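Local coordinates for PKS (PDB 4OQJ), which probably catalyses carbon-carbon bond formation on carrier-protein-bound acyl chains, as a ketosynthase of the polyketide synthase that makes oxazolomycin, at residues T154-S157 against V158-Y161; D86-A90 against G91-I95. All blocks are in the same frame, centred on the assembly; numbering follows the deposited sequence.

Contact 1. Residues T154-S157 against V158-Y161; sequences TASS and VDRY
Ser156 sits at the N-cap of helix 157-167, where its hydroxyl points into the first turn and meets the amide and carboxylate of Asp159. With chi1 at 59°, OG lies between the backbone N and the carbonyl carbon, and from there Ser156 OG takes a weak bond from Asp159 N at 3.3 Å. The same hydroxyl gives its proton, again weakly, to the acid: Ser156 OG to Asp159 OD2 is 3.2 Å. The spacing Ser-x-x-Asp recalls a capping box, but the carboxylate here returns to the serine hydroxyl, while Asp159 OD2 stays 4.6 Å from Ser156 N. Just ahead of the cap, Ala155 CB packs against Asp159 CB at 4.0 Å.

The regular helix bonds start at once, with Arg160 N to Ser156 O at 3.0 Å and Tyr161 N to Ser157 O at 2.9 Å. Arg160 runs its aliphatic part back past the carbonyls of the linker, Arg160 CG coming within 3.1 Å of Ser156 O. Its chain is extended from CG to NE (chi2 180°, chi3 175°), which carries the guanidinium to the end of the preceding helix 149-153; there NE and NH2 donate to the carbonyl oxygens of Tyr152 and Arg153. Ser157 and Tyr161 pack on Met236 of the second subunit, and Ser157 OG makes a weak hydrogen bond to His233 of that subunit.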
loop_
_atom_site.group_PDB
_atom_site.type_symbol
_atom_site.label_atom_id
_atom_site.label_comp_id
_atom_site.label_asym_id
_atom_site.label_seq_id
_atom_site.Cartn_x
_atom_site.Cartn_y
_atom_site.Cartn_z
ATOM N N THR A 154 30.973 -4.044 6.847
ATOM C CA THR A 154 32.265 -4.635 6.488
ATOM C C THR A 154 32.133 -5.747 5.446
ATOM O O THR A 154 33.031 -6.574 5.302
ATOM C CB THR A 154 32.971 -5.221 7.721
ATOM O OG1 THR A 154 32.335 -6.450 8.092
ATOM C CG2 THR A 154 32.928 -4.236 8.892
ATOM N N ALA A 155 31.014 -5.765 4.726
ATOM C CA ALA A 155 30.749 -6.805 3.736
ATOM C C ALA A 155 30.866 -6.276 2.310
ATOM O O ALA A 155 30.797 -5.068 2.073
ATOM C CB ALA A 155 29.367 -7.400 3.952
ATOM N N SER A 156 31.044 -7.201 1.371
ATOM C CA SER A 156 31.062 -6.891 -0.052
ATOM C C SER A 156 29.696 -6.422 -0.535
ATOM O O SER A 156 28.716 -6.463 0.209
ATOM C CB SER A 156 31.483 -8.119 -0.850
ATOM O OG SER A 156 30.588 -9.192 -0.604
ATOM N N SER A 157 29.628 -6.001 -1.794
ATOM C CA SER A 157 28.374 -5.530 -2.367
ATOM C C SER A 157 27.444 -6.719 -2.619
ATOM O O SER A 157 26.218 -6.597 -2.506
ATOM C CB SER A 157 28.630 -4.746 -3.660
ATOM O OG SER A 157 28.912 -5.608 -4.747
ATOM N N VAL A 158 28.030 -7.875 -2.935
ATOM C CA VAL A 158 27.251 -9.099 -3.125
ATOM C C VAL A 158 26.547 -9.505 -1.830
ATOM O O VAL A 158 25.372 -9.879 -1.845
ATOM C CB VAL A 158 28.133 -10.280 -3.605
ATOM C CG1 VAL A 158 27.303 -11.550 -3.762
ATOM C CG2 VAL A 158 28.801 -9.942 -4.922
ATOM N N ASP A 159 27.266 -9.438 -0.715
ATOM C CA ASP A 159 26.727 -9.891 0.566
ATOM C C ASP A 159 25.768 -8.855 1.152
ATOM O O ASP A 159 24.768 -9.204 1.790
ATOM C CB ASP A 159 27.866 -10.190 1.540
ATOM C CG ASP A 159 28.557 -11.516 1.238
ATOM O OD1 ASP A 159 27.854 -12.473 0.833
ATOM O OD2 ASP A 159 29.797 -11.596 1.396
ATOM N N ARG A 160 26.072 -7.582 0.920
ATOM C CA ARG A 160 25.141 -6.511 1.256
ATOM C C ARG A 160 23.821 -6.680 0.504
ATOM O O ARG A 160 22.741 -6.511 1.069
ATOM C CB ARG A 160 25.764 -5.153 0.944
ATOM C CG ARG A 160 26.803 -4.724 1.971
ATOM C CD ARG A 160 27.401 -3.385 1.628
ATOM N NE ARG A 160 28.314 -2.929 2.668
ATOM C CZ ARG A 160 28.817 -1.702 2.730
ATOM N NH1 ARG A 160 28.496 -0.798 1.812
ATOM N NH2 ARG A 160 29.642 -1.375 3.713
ATOM N N TYR A 161 23.912 -7.018 -0.773
ATOM C CA TYR A 161 22.732 -7.246 -1.591
ATOM C C TYR A 161 21.910 -8.403 -1.015
ATOM O O TYR A 161 20.694 -8.316 -0.884
ATOM C CB TYR A 161 23.142 -7.528 -3.039
ATOM C CG TYR A 161 21.988 -7.892 -3.948
ATOM C CD1 TYR A 161 21.580 -9.213 -4.090
ATOM C CD2 TYR A 161 21.310 -6.915 -4.667
ATOM C CE1 TYR A 161 20.525 -9.548 -4.916
ATOM C CE2 TYR A 161 20.252 -7.244 -5.500
ATOM C CZ TYR A 161 19.864 -8.559 -5.620
ATOM O OH TYR A 161 18.813 -8.900 -6.448
#

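Contact 2. Residues D86-A90 against G91-I95; sequences DKFDA and GLFGI
Asp89 reaches forward to Leu92, and its carboxylate grips the start of this compact turn. Asp89 OD1 accepts from Leu92 N at 3.2 Å, the donor coming from above the carboxylate plane, 59° out of it. A water gives the same oxygen a second partner: it donates to Asp89 OD1 and accepts from Gly91 N at 3.1 Å, tying that amide to the acid too. With CG anti to the backbone N (chi1 -166°), the carboxylate carbon packs against Leu92 CB. Asp89 OD2 receives the amide of Glu700, and Asp89 N donates to Glu112 OE2. Leu92 N also makes a weak bond to Asp89 O, and Ala90 N a weak one to Phe88 O at 3.0 Å, which makes Asp89 the centre of an inverse gamma turn.

The next carbonyl is shared as well. Ala90 O takes a nearly straight bond from Ile95 N at 2.9 Å and a weak one from Phe93 N. Together with Gly94 N to Gly91 O at 3.1 Å, which closes a type I turn, this is the bond pattern of a Schellman motif, with Gly94 at positive phi. The apolar contact usual in that motif is present too, Ala90 CB lying 4.2 Å from Ile95 CB.

Beside it the Phe88 and Phe93 rings have planes within 9° of parallel, but with centroids 5.6 Å apart they are displaced past each other and stack little. Ile95 CD1 meets the edge of the Phe88 ring, 3.7 Å from Phe88 CZ. Behind these side chains, helix 97-102 presents Ala100 to Phe88, Ala90 and Ile95; helix 105-121 backs both rings; helix 171-180 meets Phe93 and Ile95, its Lys179 bonding Phe93 O. Near the end of the modelled chain, Val702 hydrogen-bonds the Phe88 backbone.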
loop_
_atom_site.group_PDB
_atom_site.type_symbol
_atom_site.label_atom_id
_atom_site.label_comp_id
_atom_site.label_asym_id
_atom_site.label_seq_id
_atom_site.Cartn_x
_atom_site.Cartn_y
_atom_site.Cartn_z
ATOM N N ASP A 86 12.652 -16.521 17.512
ATOM C CA ASP A 86 13.871 -16.938 16.826
ATOM C C ASP A 86 13.734 -18.249 16.045
ATOM O O ASP A 86 14.653 -18.641 15.321
ATOM C CB ASP A 86 14.998 -17.093 17.853
ATOM C CG ASP A 86 14.706 -18.185 18.885
ATOM O OD1 ASP A 86 13.535 -18.343 19.288
ATOM O OD2 ASP A 86 15.648 -18.899 19.284
ATOM N N LYS A 87 12.607 -18.939 16.212
ATOM C CA LYS A 87 12.414 -20.268 15.606
ATOM C C LYS A 87 11.808 -20.161 14.212
ATOM O O LYS A 87 10.973 -19.294 13.958
ATOM C CB LYS A 87 11.520 -21.137 16.493
ATOM C CG LYS A 87 11.989 -21.243 17.953
ATOM C CD LYS A 87 13.367 -21.865 18.060
ATOM C CE LYS A 87 13.726 -22.221 19.515
ATOM N NZ LYS A 87 13.599 -21.052 20.435
ATOM N N PHE A 88 12.230 -21.036 13.302
ATOM C CA PHE A 88 11.747 -20.985 11.916
ATOM C C PHE A 88 12.022 -22.286 11.174
ATOM O O PHE A 88 13.144 -22.815 11.198
ATOM C CB PHE A 88 12.394 -19.795 11.192
ATOM C CG PHE A 88 12.023 -19.665 9.739
ATOM C CD1 PHE A 88 10.735 -19.324 9.364
ATOM C CD2 PHE A 88 12.988 -19.835 8.750
ATOM C CE1 PHE A 88 10.397 -19.174 8.023
ATOM C CE2 PHE A 88 12.670 -19.691 7.398
ATOM C CZ PHE A 88 11.369 -19.362 7.030
ATOM N N ASP A 89 10.988 -22.801 10.509
ATOM C CA ASP A 89 11.089 -24.081 9.802
ATOM C C ASP A 89 11.605 -23.859 8.387
ATOM O O ASP A 89 10.843 -23.891 7.413
ATOM C CB ASP A 89 9.735 -24.787 9.767
ATOM C CG ASP A 89 9.841 -26.256 9.342
ATOM O OD1 ASP A 89 10.837 -26.671 8.692
ATOM O OD2 ASP A 89 8.905 -27.008 9.671
ATOM N N ALA A 90 12.906 -23.658 8.278
ATOM C CA ALA A 90 13.504 -23.284 7.009
ATOM C C ALA A 90 13.343 -24.390 5.971
ATOM O O ALA A 90 13.120 -24.112 4.794
ATOM C CB ALA A 90 14.967 -22.951 7.199
ATOM N N GLY A 91 13.440 -25.640 6.409
ATOM C CA GLY A 91 13.319 -26.771 5.500
ATOM C C GLY A 91 11.985 -26.791 4.769
ATOM O O GLY A 91 11.916 -27.060 3.574
ATOM N N LEU A 92 10.920 -26.502 5.502
ATOM C CA LEU A 92 9.584 -26.499 4.940
ATOM C C LEU A 92 9.483 -25.501 3.804
ATOM O O LEU A 92 8.798 -25.749 2.803
ATOM C CB LEU A 92 8.559 -26.162 6.017
ATOM C CG LEU A 92 7.129 -25.961 5.526
ATOM C CD1 LEU A 92 6.554 -27.258 4.974
ATOM C CD2 LEU A 92 6.271 -25.403 6.646
ATOM N N PHE A 93 10.174 -24.369 3.949
ATOM C CA PHE A 93 10.089 -23.313 2.945
ATOM C C PHE A 93 11.261 -23.330 1.951
ATOM O O PHE A 93 11.414 -22.417 1.147
ATOM C CB PHE A 93 9.999 -21.959 3.644
ATOM C CG PHE A 93 8.759 -21.803 4.457
ATOM C CD1 PHE A 93 7.522 -21.715 3.839
ATOM C CD2 PHE A 93 8.813 -21.788 5.841
ATOM C CE1 PHE A 93 6.360 -21.583 4.589
ATOM C CE2 PHE A 93 7.655 -21.668 6.588
ATOM C CZ PHE A 93 6.430 -21.561 5.955
ATOM N N GLY A 94 12.065 -24.381 1.984
ATOM C CA GLY A 94 13.142 -24.529 1.015
ATOM C C GLY A 94 14.207 -23.462 1.166
ATOM O O GLY A 94 14.804 -23.022 0.191
ATOM N N ILE A 95 14.436 -23.044 2.403
ATOM C CA ILE A 95 15.399 -21.989 2.712
ATOM C C ILE A 95 16.617 -22.591 3.420
ATOM O O ILE A 95 16.469 -23.404 4.324
ATOM C CB ILE A 95 14.738 -20.901 3.584
ATOM C CG1 ILE A 95 13.676 -20.160 2.757
ATOM C CG2 ILE A 95 15.764 -19.911 4.121
ATOM C CD1 ILE A 95 12.766 -19.244 3.559
HETATM O O HOH W 1 13.530 -26.938 9.239
#

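Overall arrangement
From the N terminus, contact 2 comes first, in the loop between strand 75-79 and helix 97-102. It closes a tight turn that leads into that helix and ties the loop to helices 105-121 and 171-180 and to residues 697-705, near the end of the modelled chain. Contact 1 follows in series, neither nested in contact 2 nor crossing it, and closes the short linker where helix 149-153 gives way to helix 157-167 on the outer surface, against the second subunit. Their centres are 23 Å apart and their nearest atoms about 14 Å, without touching. Helix 171-180, which packs on contact 2, is the next helix after 157-167.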